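Local coordinates for protein alanine racemase (Acinetobacter baumannii, PDB 4QHR) that belongs to the alanine racemase family, joining a TIM-barrel domain that carries a covalently held pyridoxal phosphate group to a C-terminal domain rich in beta strands, at residues Q11-N16 with L46-A51; Y15-V20 with S27-M32; K21-N26 with A195-W200; V155-F160 with Y207-I212. All blocks are in the same frame, centred on the assembly; numbering follows the deposited sequence.

Contact 1 of 4, residues Q11-N16 with L46-A51; sequences QALQYN and LAALNA
A first torsion of -75° turns Leu13 CG away from its own carbonyl carbon, and from there the branch CD1 closes on Ala48 beside CB of the same leucine. The methyl of Ala48 therefore meets two carbons at once: Ala48 CB lies 3.7 Å from Leu13 CB and 3.7 Å from Leu13 CD1. At the next residue, Gln14 takes a similar first torsion (chi1 -62°), which carries its CG to 3.3 Å from Ala48 O, a close carbon-to-carbonyl contact alongside the alanine. Leu49 arrives with a single branch. Its CD2 lies 3.8 Å from Leu13 O and 4.2 Å from Leu13 CB, closing over the helix backbone next to the alanine. A type I turn from Ala47 to Asn50, held by a 3.1 Å bond from Asn50 N to Ala47 O, presents Ala48 and Leu49 together. Beyond the pair, Leu49 also packs on Leu17 and on Phe55 of strand 54-57, while Leu13 rests on Val233. With small and branched apolar groups meeting and no polar link between the segments, this is the packing of an outer helix, 10-23, against the loop that enters strand 54-57 of a TIM barrel.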
loop_
_atom_site.group_PDB
_atom_site.type_symbol
_atom_site.label_atom_id
_atom_site.label_comp_id
_atom_site.label_asym_id
_atom_site.label_seq_id
_atom_site.Cartn_x
_atom_site.Cartn_y
_atom_site.Cartn_z
ATOM N N GLN A 11 -18.938 -2.547 15.491
ATOM C CA GLN A 11 -20.376 -2.875 15.366
ATOM C C GLN A 11 -20.762 -3.216 13.914
ATOM O O GLN A 11 -21.621 -4.046 13.664
ATOM C CB GLN A 11 -21.258 -1.752 15.890
ATOM C CG GLN A 11 -21.024 -1.445 17.392
ATOM C CD GLN A 11 -19.628 -0.861 17.717
ATOM O OE1 GLN A 11 -19.002 -0.139 16.893
ATOM N NE2 GLN A 11 -19.116 -1.187 18.913
ATOM N N ALA A 12 -20.140 -2.533 12.964
ATOM C CA ALA A 12 -20.387 -2.838 11.574
ATOM C C ALA A 12 -19.885 -4.226 11.261
ATOM O O ALA A 12 -20.548 -4.958 10.550
ATOM C CB ALA A 12 -19.719 -1.783 10.699
ATOM N N LEU A 13 -18.686 -4.589 11.733
ATOM C CA LEU A 13 -18.201 -5.963 11.550
ATOM C C LEU A 13 -19.196 -6.993 12.085
ATOM O O LEU A 13 -19.446 -7.994 11.423
ATOM C CB LEU A 13 -16.871 -6.223 12.255
ATOM C CG LEU A 13 -15.644 -5.630 11.614
ATOM C CD1 LEU A 13 -14.515 -5.518 12.628
ATOM C CD2 LEU A 13 -15.206 -6.507 10.452
ATOM N N GLN A 14 -19.738 -6.746 13.282
ATOM C CA GLN A 14 -20.713 -7.683 13.875
ATOM C C GLN A 14 -21.943 -7.759 13.020
ATOM O O GLN A 14 -22.531 -8.799 12.827
ATOM C CB GLN A 14 -21.147 -7.285 15.291
ATOM C CG GLN A 14 -20.015 -7.281 16.273
ATOM C CD GLN A 14 -20.425 -6.818 17.662
ATOM O OE1 GLN A 14 -21.116 -5.820 17.838
ATOM N NE2 GLN A 14 -19.965 -7.540 18.660
ATOM N N TYR A 15 -22.361 -6.625 12.527
ATOM C CA TYR A 15 -23.565 -6.570 11.706
ATOM C C TYR A 15 -23.426 -7.386 10.392
ATOM O O TYR A 15 -24.343 -8.086 9.965
ATOM C CB TYR A 15 -23.865 -5.096 11.389
ATOM C CG TYR A 15 -25.105 -4.875 10.621
ATOM C CD1 TYR A 15 -25.108 -4.938 9.221
ATOM C CD2 TYR A 15 -26.301 -4.604 11.276
ATOM C CE1 TYR A 15 -26.282 -4.729 8.514
ATOM C CE2 TYR A 15 -27.456 -4.381 10.567
ATOM C CZ TYR A 15 -27.444 -4.446 9.198
ATOM O OH TYR A 15 -28.600 -4.223 8.500
ATOM N N ASN A 16 -22.282 -7.235 9.739
ATOM C CA ASN A 16 -22.046 -7.907 8.461
ATOM C C ASN A 16 -21.879 -9.389 8.682
ATOM O O ASN A 16 -22.305 -10.188 7.866
ATOM C CB ASN A 16 -20.783 -7.310 7.850
ATOM C CG ASN A 16 -20.921 -5.839 7.538
ATOM O OD1 ASN A 16 -22.044 -5.338 7.309
ATOM N ND2 ASN A 16 -19.800 -5.142 7.479
ATOM N N LEU A 46 -10.969 -9.448 15.273
ATOM C CA LEU A 46 -11.251 -10.815 15.739
ATOM C C LEU A 46 -12.343 -10.792 16.821
ATOM O O LEU A 46 -13.270 -11.609 16.770
ATOM C CB LEU A 46 -10.006 -11.504 16.260
ATOM C CG LEU A 46 -8.861 -11.748 15.279
ATOM C CD1 LEU A 46 -7.655 -12.386 15.971
ATOM C CD2 LEU A 46 -9.319 -12.620 14.122
ATOM N N ALA A 47 -12.247 -9.866 17.785
ATOM C CA ALA A 47 -13.264 -9.796 18.863
ATOM C C ALA A 47 -14.617 -9.533 18.258
ATOM O O ALA A 47 -15.578 -10.209 18.579
ATOM C CB ALA A 47 -12.914 -8.726 19.893
ATOM N N ALA A 48 -14.695 -8.565 17.342
ATOM C CA ALA A 48 -15.983 -8.266 16.671
ATOM C C ALA A 48 -16.527 -9.450 15.886
ATOM O O ALA A 48 -17.745 -9.545 15.663
ATOM C CB ALA A 48 -15.853 -7.092 15.741
ATOM N N LEU A 49 -15.636 -10.300 15.420
ATOM C CA LEU A 49 -16.018 -11.481 14.624
ATOM C C LEU A 49 -15.979 -12.810 15.466
ATOM O O LEU A 49 -15.992 -13.905 14.913
ATOM C CB LEU A 49 -15.099 -11.598 13.399
ATOM C CG LEU A 49 -15.121 -10.428 12.408
ATOM C CD1 LEU A 49 -13.995 -10.582 11.391
ATOM C CD2 LEU A 49 -16.475 -10.382 11.705
ATOM N N ASN A 50 -15.974 -12.693 16.787
ATOM C CA ASN A 50 -15.837 -13.870 17.641
ATOM C C ASN A 50 -16.933 -14.915 17.541
ATOM O O ASN A 50 -16.716 -16.065 17.918
ATOM C CB ASN A 50 -15.566 -13.487 19.102
ATOM C CG ASN A 50 -16.730 -12.868 19.776
ATOM O OD1 ASN A 50 -17.876 -13.093 19.422
ATOM N ND2 ASN A 50 -16.454 -12.052 20.766
ATOM N N ALA A 51 -18.093 -14.543 17.042
ATOM C CA ALA A 51 -19.144 -15.521 16.788
ATOM C C ALA A 51 -18.870 -16.426 15.592
ATOM O O ALA A 51 -19.635 -17.328 15.351
ATOM C CB ALA A 51 -20.449 -14.841 16.577
#

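Contact 2 of 4, residues Y15-V20 with S27-M32; sequences YNLNRV and SKIVSM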
loop_
_atom_site.group_PDB
_atom_site.type_symbol
_atom_site.label_atom_id
_atom_site.label_comp_id
_atom_site.label_asym_id
_atom_site.label_seq_id
_atom_site.Cartn_x
_atom_site.Cartn_y
_atom_site.Cartn_z
ATOM N N TYR A 15 -22.361 -6.625 12.527
ATOM C CA TYR A 15 -23.565 -6.570 11.706
ATOM C C TYR A 15 -23.426 -7.386 10.392
ATOM O O TYR A 15 -24.343 -8.086 9.965
ATOM C CB TYR A 15 -23.865 -5.096 11.389
ATOM C CG TYR A 15 -25.105 -4.875 10.621
ATOM C CD1 TYR A 15 -25.108 -4.938 9.221
ATOM C CD2 TYR A 15 -26.301 -4.604 11.276
ATOM C CE1 TYR A 15 -26.282 -4.729 8.514
ATOM C CE2 TYR A 15 -27.456 -4.381 10.567
ATOM C CZ TYR A 15 -27.444 -4.446 9.198
ATOM O OH TYR A 15 -28.600 -4.223 8.500
ATOM N N ASN A 16 -22.282 -7.235 9.739
ATOM C CA ASN A 16 -22.046 -7.907 8.461
ATOM C C ASN A 16 -21.879 -9.389 8.682
ATOM O O ASN A 16 -22.305 -10.188 7.866
ATOM C CB ASN A 16 -20.783 -7.310 7.850
ATOM C CG ASN A 16 -20.921 -5.839 7.538
ATOM O OD1 ASN A 16 -22.044 -5.338 7.309
ATOM N ND2 ASN A 16 -19.800 -5.142 7.479
ATOM N N LEU A 17 -21.258 -9.776 9.800
ATOM C CA LEU A 17 -21.171 -11.209 10.137
ATOM C C LEU A 17 -22.590 -11.780 10.328
ATOM O O LEU A 17 -22.891 -12.907 9.876
ATOM C CB LEU A 17 -20.323 -11.433 11.374
ATOM C CG LEU A 17 -20.175 -12.888 11.828
ATOM C CD1 LEU A 17 -19.713 -13.828 10.735
ATOM C CD2 LEU A 17 -19.250 -12.982 13.011
ATOM N N ASN A 18 -23.456 -10.978 10.947
ATOM C CA ASN A 18 -24.819 -11.360 11.148
ATOM C C ASN A 18 -25.562 -11.457 9.836
ATOM O O ASN A 18 -26.455 -12.307 9.714
ATOM C CB ASN A 18 -25.547 -10.436 12.135
ATOM C CG ASN A 18 -26.916 -10.983 12.502
ATOM O OD1 ASN A 18 -27.010 -12.035 13.151
ATOM N ND2 ASN A 18 -27.947 -10.338 12.057
ATOM N N ARG A 19 -25.215 -10.620 8.855
ATOM C CA ARG A 19 -25.741 -10.775 7.526
ATOM C C ARG A 19 -25.404 -12.135 6.915
ATOM O O ARG A 19 -26.264 -12.783 6.285
ATOM C CB ARG A 19 -25.321 -9.643 6.593
ATOM C CG ARG A 19 -25.857 -8.261 6.978
ATOM C CD ARG A 19 -27.310 -8.023 6.536
ATOM N NE ARG A 19 -27.368 -8.060 5.073
ATOM C CZ ARG A 19 -28.051 -8.927 4.330
ATOM N NH1 ARG A 19 -28.839 -9.883 4.875
ATOM N NH2 ARG A 19 -28.005 -8.819 2.999
ATOM N N VAL A 20 -24.176 -12.597 7.111
ATOM C CA VAL A 20 -23.833 -13.934 6.635
ATOM C C VAL A 20 -24.762 -14.984 7.209
ATOM O O VAL A 20 -25.249 -15.862 6.478
ATOM C CB VAL A 20 -22.356 -14.341 6.965
ATOM C CG1 VAL A 20 -22.063 -15.711 6.366
ATOM C CG2 VAL A 20 -21.396 -13.275 6.433
ATOM N N SER A 27 -25.262 -23.008 7.944
ATOM C CA SER A 27 -23.837 -23.302 7.659
ATOM C C SER A 27 -22.973 -22.700 8.749
ATOM O O SER A 27 -23.303 -21.625 9.290
ATOM C CB SER A 27 -23.437 -22.635 6.390
ATOM O OG SER A 27 -24.023 -23.257 5.274
ATOM N N LYS A 28 -21.873 -23.358 9.029
ATOM C CA LYS A 28 -20.844 -22.791 9.887
ATOM C C LYS A 28 -20.114 -21.721 9.100
ATOM O O LYS A 28 -20.085 -21.793 7.881
ATOM C CB LYS A 28 -19.890 -23.882 10.344
ATOM C CG LYS A 28 -20.516 -24.755 11.420
ATOM C CD LYS A 28 -19.732 -26.033 11.622
ATOM C CE LYS A 28 -20.274 -26.779 12.768
ATOM N NZ LYS A 28 -19.486 -28.019 12.935
ATOM N N ILE A 29 -19.616 -20.695 9.784
ATOM C CA ILE A 29 -18.940 -19.612 9.080
ATOM C C ILE A 29 -17.433 -19.611 9.343
ATOM O O ILE A 29 -17.002 -19.524 10.505
ATOM C CB ILE A 29 -19.577 -18.269 9.458
ATOM C CG1 ILE A 29 -21.080 -18.296 9.136
ATOM C CG2 ILE A 29 -18.849 -17.093 8.821
ATOM C CD1 ILE A 29 -21.803 -17.173 9.812
ATOM N N VAL A 30 -16.675 -19.680 8.252
ATOM C CA VAL A 30 -15.236 -19.459 8.232
ATOM C C VAL A 30 -15.007 -17.984 7.847
ATOM O O VAL A 30 -15.043 -17.629 6.694
ATOM C CB VAL A 30 -14.517 -20.385 7.266
ATOM C CG1 VAL A 30 -13.006 -20.273 7.455
ATOM C CG2 VAL A 30 -14.906 -21.808 7.489
ATOM N N SER A 31 -14.778 -17.108 8.840
ATOM C CA SER A 31 -14.544 -15.697 8.535
ATOM C C SER A 31 -13.086 -15.529 7.982
ATOM O O SER A 31 -12.107 -15.881 8.640
ATOM C CB SER A 31 -14.823 -14.806 9.751
ATOM O OG SER A 31 -16.228 -14.623 9.968
ATOM N N MET A 32 -12.969 -15.022 6.761
ATOM C CA MET A 32 -11.644 -14.873 6.118
ATOM C C MET A 32 -11.001 -13.552 6.614
ATOM O O MET A 32 -11.516 -12.455 6.379
ATOM C CB MET A 32 -11.750 -14.915 4.606
ATOM C CG MET A 32 -12.387 -16.171 4.068
ATOM S SD MET A 32 -11.716 -17.745 4.582
ATOM C CE MET A 32 -10.136 -17.539 3.787
#
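Leu17 and Val20, one helical turn apart, face Ile29 and Ser31 in the alpha/beta packing of a TIM barrel: an outer helix lies against the parallel strand that follows it in the chain. The short axes of 15-20 and 28-32 pass 10.3 Å apart, and their directions make 139°, so the helix runs roughly counter to the strand but well skewed from it. Leu17 comes first. Its CG stands opposite the backbone N (chi1 179°), a torsion that swings CD1 toward the strand, where it sits 3.9 Å from Ile29 CG2 and 4.1 Å from Ile29 CD1. The same Leu17 CD1 lies 3.7 Å from Ser31 OG, whose buried hydroxyl is hydrogen-bonded to Ser52 OG, so the leucine meets it as plain packing. Val20 follows, its CB pointing toward the strand. Its CG1 approaches the far arm of Ile29, 3.9 Å from Ile29 CG1, with Ile197 and Val208 packing around the valine as well. Ile29 is thus divided between the two helix residues, its CG2 branch given to Leu17 and its longer arm touching both. The approach to the end of that arm is 3.8 Å, from Val20 CG1 to Ile29 CD1.

Contact 3 of 4, residues K21-N26 with A195-W200; sequences KQLAAN and AAIFKW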
loop_
_atom_site.group_PDB
_atom_site.type_symbol
_atom_site.label_atom_id
_atom_site.label_comp_id
_atom_site.label_asym_id
_atom_site.label_seq_id
_atom_site.Cartn_x
_atom_site.Cartn_y
_atom_site.Cartn_z
ATOM N N LYS A 21 -24.947 -14.915 8.518
ATOM C CA LYS A 21 -25.858 -15.796 9.231
ATOM C C LYS A 21 -27.296 -15.776 8.712
ATOM O O LYS A 21 -27.967 -16.815 8.670
ATOM C CB LYS A 21 -25.873 -15.474 10.724
ATOM C CG LYS A 21 -26.734 -16.445 11.479
ATOM C CD LYS A 21 -26.676 -16.263 12.984
ATOM C CE LYS A 21 -27.704 -17.201 13.603
ATOM N NZ LYS A 21 -27.386 -17.345 15.040
ATOM N N GLN A 22 -27.774 -14.603 8.346
ATOM C CA GLN A 22 -29.077 -14.468 7.757
ATOM C C GLN A 22 -29.103 -15.075 6.365
ATOM O O GLN A 22 -30.093 -15.685 5.970
ATOM C CB GLN A 22 -29.503 -12.979 7.679
ATOM C CG GLN A 22 -29.719 -12.315 9.022
ATOM C CD GLN A 22 -29.963 -10.798 8.887
ATOM O OE1 GLN A 22 -29.708 -10.191 7.853
ATOM N NE2 GLN A 22 -30.452 -10.180 9.964
ATOM N N LEU A 23 -28.033 -14.936 5.600
ATOM C CA LEU A 23 -28.019 -15.459 4.250
ATOM C C LEU A 23 -27.683 -16.926 4.166
ATOM O O LEU A 23 -28.045 -17.566 3.190
ATOM C CB LEU A 23 -27.001 -14.685 3.361
ATOM C CG LEU A 23 -27.431 -13.220 3.131
ATOM C CD1 LEU A 23 -26.273 -12.299 2.749
ATOM C CD2 LEU A 23 -28.497 -13.160 2.029
ATOM N N ALA A 24 -26.982 -17.470 5.157
ATOM C CA ALA A 24 -26.512 -18.870 5.138
ATOM C C ALA A 24 -26.844 -19.506 6.476
ATOM O O ALA A 24 -25.957 -19.890 7.299
ATOM C CB ALA A 24 -25.010 -18.956 4.865
ATOM N N ALA A 25 -28.151 -19.654 6.703
ATOM C CA ALA A 25 -28.625 -19.934 8.054
ATOM C C ALA A 25 -28.198 -21.255 8.656
ATOM O O ALA A 25 -28.141 -21.393 9.904
ATOM C CB ALA A 25 -30.149 -19.803 8.087
ATOM N N ASN A 26 -27.947 -22.257 7.815
ATOM C CA ASN A 26 -27.627 -23.556 8.312
ATOM C C ASN A 26 -26.172 -23.967 8.052
ATOM O O ASN A 26 -25.888 -25.127 7.984
ATOM C CB ASN A 26 -28.621 -24.543 7.731
ATOM C CG ASN A 26 -30.054 -24.279 8.209
ATOM O OD1 ASN A 26 -30.976 -24.389 7.432
ATOM N ND2 ASN A 26 -30.245 -23.896 9.440
ATOM N N ALA A 195 -19.599 -13.519 -2.678
ATOM C CA ALA A 195 -20.488 -13.418 -3.853
ATOM C C ALA A 195 -21.485 -14.592 -3.913
ATOM O O ALA A 195 -22.720 -14.407 -4.163
ATOM C CB ALA A 195 -19.646 -13.332 -5.120
ATOM N N ALA A 196 -20.953 -15.794 -3.713
ATOM C CA ALA A 196 -21.767 -17.008 -3.703
ATOM C C ALA A 196 -22.752 -17.054 -2.528
ATOM O O ALA A 196 -23.858 -17.596 -2.678
ATOM C CB ALA A 196 -20.903 -18.238 -3.686
ATOM N N ILE A 197 -22.369 -16.504 -1.350
ATOM C CA ILE A 197 -23.333 -16.369 -0.241
ATOM C C ILE A 197 -24.578 -15.575 -0.702
ATOM O O ILE A 197 -25.729 -15.936 -0.360
ATOM C CB ILE A 197 -22.656 -15.795 1.044
ATOM C CG1 ILE A 197 -21.661 -16.820 1.606
ATOM C CG2 ILE A 197 -23.696 -15.445 2.110
ATOM C CD1 ILE A 197 -20.688 -16.294 2.621
ATOM N N PHE A 198 -24.381 -14.503 -1.476
ATOM C CA PHE A 198 -25.508 -13.714 -1.957
ATOM C C PHE A 198 -26.267 -14.437 -3.078
ATOM O O PHE A 198 -27.508 -14.419 -3.106
ATOM C CB PHE A 198 -25.057 -12.322 -2.449
ATOM C CG PHE A 198 -24.836 -11.339 -1.357
ATOM C CD1 PHE A 198 -25.895 -10.700 -0.778
ATOM C CD2 PHE A 198 -23.579 -11.038 -0.918
ATOM C CE1 PHE A 198 -25.710 -9.777 0.250
ATOM C CE2 PHE A 198 -23.373 -10.116 0.067
ATOM C CZ PHE A 198 -24.446 -9.495 0.671
ATOM N N LYS A 199 -25.532 -15.099 -3.955
ATOM C CA LYS A 199 -26.160 -15.677 -5.138
ATOM C C LYS A 199 -26.665 -17.101 -5.062
ATOM O O LYS A 199 -27.658 -17.386 -5.668
ATOM C CB LYS A 199 -25.249 -15.569 -6.286
ATOM C CG LYS A 199 -25.148 -14.119 -6.734
ATOM C CD LYS A 199 -23.974 -13.906 -7.671
ATOM C CE LYS A 199 -24.179 -14.598 -8.996
ATOM N NZ LYS A 199 -23.212 -14.101 -10.010
ATOM N N TRP A 200 -25.996 -17.979 -4.330
ATOM C CA TRP A 200 -26.258 -19.407 -4.420
ATOM C C TRP A 200 -26.368 -20.064 -3.054
ATOM O O TRP A 200 -25.517 -20.895 -2.723
ATOM C CB TRP A 200 -25.164 -20.113 -5.234
ATOM C CG TRP A 200 -24.960 -19.552 -6.554
ATOM C CD1 TRP A 200 -25.934 -19.192 -7.448
ATOM C CD2 TRP A 200 -23.701 -19.219 -7.186
ATOM N NE1 TRP A 200 -25.357 -18.676 -8.575
ATOM C CE2 TRP A 200 -23.997 -18.689 -8.446
ATOM C CE3 TRP A 200 -22.361 -19.319 -6.801
ATOM C CZ2 TRP A 200 -23.008 -18.265 -9.330
ATOM C CZ3 TRP A 200 -21.386 -18.904 -7.667
ATOM C CH2 TRP A 200 -21.713 -18.383 -8.931
#
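Leu23 lays its CD1 methyl over one face of the Phe198 ring, 4.0 Å from the ring centroid and 26° off the ring normal. The methyl is displaced toward the rim, and the carbon beneath it is Phe198 CE1, 3.6 Å from Leu23 CD1, with Phe198 CD1 and Phe198 CZ each 3.9 Å from it on the two sides. This is a CH-pi contact made by a single branch of the leucine. Phe198 has to turn back to accept it: its CB points away from segment 21-26, and a first torsion of -80° brings the ring round to the leucine, so that the two side chains meet at a slant. Nearer the backbone the partner changes. Leu23 CB lies 3.6 Å from Ile197 CG2, and the same isoleucine methyl is 4.1 Å from Leu23 CD1, so Leu23 meets an aliphatic and an aromatic neighbour on the same helix. Two outer helices of the TIM barrel, 10-23 and 194-199, meet here near their C-terminal ends, close enough for the CA atoms of Leu23 and Ile197 to be 6.6 Å apart. Leu23 is the last helical residue of its helix, and Ala24 departs from the helical path immediately afterwards. The preceding turn of helix 10-23 continues the interface, with Arg19 packing on Phe198. The helices cover strand 207-208, where Val208 touches both Ile197 and Ala24. Part of the pair stays accessible: Leu23 and Phe198 are partly exposed, whereas Ile197, turned in toward Val208, is buried.

Contact 4 of 4, residues V155-F160 with Y207-I212; sequences VLAMHF and YVRPGI
Arg209 sends its side chain across to Met158 and His159, starting with a CB that points at segment 155-160. CG and CD carry the chain onward in an extended stretch, and a bend at the third torsion (chi3 -54°) then tilts the guanidinium. NE, the first polar atom, is hydrogen-bonded to N1 of the modified residue LLP at position 34, so the arginine reaches the pyridine nitrogen of LLP. In the closed TIM barrel, strands 154-157 and 207-208 are separated by 188-190, and the arginine reaches across at the barrel mouth, where Gly211 and Ile212, just beyond Pro210, give their backbone N atoms to the LLP phosphate. NH1 is bonded to Ser190 OG and adds a weak bond, Arg209 NH1 to Met158 O, at 3.3 Å, with Ala157 CB 4.5 Å from NH1. NH2 makes the strong link: Arg209 NH2 donates to Met158 O at 2.7 Å with an angle of 166°. That carbonyl oxygen lies in the guanidinium plane, although the donor stands well above the carbonyl's own plane. A second, weak bond runs from Arg209 NH2 to His159 ND1 at 3.3 Å, the imidazole and guanidinium planes being 47° apart.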
loop_
_atom_site.group_PDB
_atom_site.type_symbol
_atom_site.label_atom_id
_atom_site.label_comp_id
_atom_site.label_asym_id
_atom_site.label_seq_id
_atom_site.Cartn_x
_atom_site.Cartn_y
_atom_site.Cartn_z
ATOM N N VAL A 155 -13.089 -32.180 4.221
ATOM C CA VAL A 155 -14.023 -31.171 3.722
ATOM C C VAL A 155 -13.681 -30.936 2.270
ATOM O O VAL A 155 -12.570 -30.542 1.993
ATOM C CB VAL A 155 -13.908 -29.831 4.470
ATOM C CG1 VAL A 155 -14.872 -28.820 3.888
ATOM C CG2 VAL A 155 -14.122 -30.020 5.945
ATOM N N LEU A 156 -14.594 -31.177 1.364
ATOM C CA LEU A 156 -14.416 -30.849 -0.044
ATOM C C LEU A 156 -14.524 -29.352 -0.182
ATOM O O LEU A 156 -15.585 -28.762 0.137
ATOM C CB LEU A 156 -15.480 -31.516 -0.898
ATOM C CG LEU A 156 -15.464 -31.223 -2.404
ATOM C CD1 LEU A 156 -14.136 -31.657 -3.014
ATOM C CD2 LEU A 156 -16.618 -31.981 -3.057
ATOM N N ALA A 157 -13.461 -28.736 -0.688
ATOM C CA ALA A 157 -13.389 -27.278 -0.807
ATOM C C ALA A 157 -13.144 -26.844 -2.252
ATOM O O ALA A 157 -12.274 -27.358 -2.932
ATOM C CB ALA A 157 -12.296 -26.708 0.087
ATOM N N MET A 158 -13.939 -25.901 -2.693
ATOM C CA MET A 158 -13.670 -25.193 -3.936
ATOM C C MET A 158 -13.827 -23.675 -3.761
ATOM O O MET A 158 -14.496 -23.206 -2.835
ATOM C CB MET A 158 -14.636 -25.667 -4.965
ATOM C CG MET A 158 -14.240 -25.329 -6.389
ATOM S SD MET A 158 -15.638 -25.686 -7.437
ATOM C CE MET A 158 -16.948 -24.585 -6.834
ATOM N N HIS A 159 -13.193 -22.922 -4.672
ATOM C CA HIS A 159 -13.357 -21.492 -4.754
ATOM C C HIS A 159 -13.808 -21.172 -6.191
ATOM O O HIS A 159 -13.274 -21.699 -7.159
ATOM C CB HIS A 159 -12.057 -20.795 -4.375
ATOM C CG HIS A 159 -12.220 -19.342 -4.008
ATOM N ND1 HIS A 159 -13.139 -18.895 -3.071
ATOM C CD2 HIS A 159 -11.564 -18.237 -4.445
ATOM C CE1 HIS A 159 -13.045 -17.578 -2.958
ATOM N NE2 HIS A 159 -12.097 -17.155 -3.778
ATOM N N PHE A 160 -14.806 -20.310 -6.297
ATOM C CA PHE A 160 -15.318 -19.849 -7.591
ATOM C C PHE A 160 -14.398 -18.838 -8.191
ATOM O O PHE A 160 -13.884 -17.968 -7.481
ATOM C CB PHE A 160 -16.690 -19.241 -7.416
ATOM C CG PHE A 160 -17.767 -20.269 -7.391
ATOM C CD1 PHE A 160 -18.073 -20.961 -8.545
ATOM C CD2 PHE A 160 -18.426 -20.597 -6.215
ATOM C CE1 PHE A 160 -19.043 -21.951 -8.546
ATOM C CE2 PHE A 160 -19.403 -21.587 -6.213
ATOM C CZ PHE A 160 -19.711 -22.255 -7.383
ATOM N N TYR A 207 -19.980 -25.340 5.400
ATOM C CA TYR A 207 -19.176 -24.164 5.712
ATOM C C TYR A 207 -19.210 -23.157 4.562
ATOM O O TYR A 207 -18.918 -23.492 3.446
ATOM C CB TYR A 207 -17.714 -24.555 5.921
ATOM C CG TYR A 207 -17.443 -25.402 7.130
ATOM C CD1 TYR A 207 -17.514 -26.798 7.048
ATOM C CD2 TYR A 207 -17.118 -24.835 8.334
ATOM C CE1 TYR A 207 -17.275 -27.598 8.162
ATOM C CE2 TYR A 207 -16.864 -25.629 9.449
ATOM C CZ TYR A 207 -16.964 -27.003 9.348
ATOM O OH TYR A 207 -16.698 -27.797 10.429
ATOM N N VAL A 208 -19.543 -21.907 4.881
ATOM C CA VAL A 208 -19.361 -20.783 3.974
ATOM C C VAL A 208 -18.114 -19.990 4.456
ATOM O O VAL A 208 -17.736 -20.031 5.661
ATOM C CB VAL A 208 -20.643 -19.919 3.912
ATOM C CG1 VAL A 208 -21.790 -20.749 3.350
ATOM C CG2 VAL A 208 -20.997 -19.279 5.242
ATOM N N ARG A 209 -17.519 -19.264 3.528
ATOM C CA ARG A 209 -16.271 -18.545 3.737
ATOM C C ARG A 209 -16.374 -17.089 3.302
ATOM O O ARG A 209 -15.751 -16.711 2.354
ATOM C CB ARG A 209 -15.144 -19.212 2.985
ATOM C CG ARG A 209 -15.050 -20.719 3.246
ATOM C CD ARG A 209 -13.775 -21.335 2.708
ATOM N NE ARG A 209 -13.528 -21.065 1.273
ATOM C CZ ARG A 209 -13.905 -21.818 0.246
ATOM N NH1 ARG A 209 -14.635 -22.920 0.427
ATOM N NH2 ARG A 209 -13.585 -21.434 -0.999
ATOM N N PRO A 210 -17.162 -16.286 4.006
ATOM C CA PRO A 210 -17.177 -14.896 3.678
ATOM C C PRO A 210 -15.866 -14.158 3.960
ATOM O O PRO A 210 -15.291 -14.300 5.042
ATOM C CB PRO A 210 -18.195 -14.318 4.630
ATOM C CG PRO A 210 -18.052 -15.207 5.850
ATOM C CD PRO A 210 -17.897 -16.565 5.250
ATOM N N GLY A 211 -15.451 -13.342 3.014
ATOM C CA GLY A 211 -14.403 -12.343 3.258
ATOM C C GLY A 211 -14.844 -10.893 3.123
ATOM O O GLY A 211 -15.229 -10.242 4.115
ATOM N N ILE A 212 -14.810 -10.404 1.882
ATOM C CA ILE A 212 -15.050 -8.995 1.638
ATOM C C ILE A 212 -16.330 -8.462 2.283
ATOM O O ILE A 212 -16.355 -7.322 2.756
ATOM C CB ILE A 212 -14.973 -8.656 0.126
ATOM C CG1 ILE A 212 -14.856 -7.148 -0.060
ATOM C CG2 ILE A 212 -16.152 -9.254 -0.659
ATOM C CD1 ILE A 212 -13.570 -6.547 0.475
#

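In the fold
Three of the contacts share helix 10-23, which meets a loop, a strand and another helix as it is followed toward its C-terminal end. Contacts 1 and 2 are largely buried and apolar, their centres about 9 Å apart, and Leu17 of contact 2 packs against Leu49 and Ala51 of contact 1. Contact 3 is more accessible and adds an aromatic face to the aliphatic packing. Contact 4 is also buried but belongs to the mouth of the barrel, where charged and polar groups replace hydrocarbon and hydrogen bonds reach the LLP group. Strands 28-32 and 207-208, neighbours in the sheet, join contacts 2 and 4, while Ile197 packs contact 3 onto Val208 and Pro210.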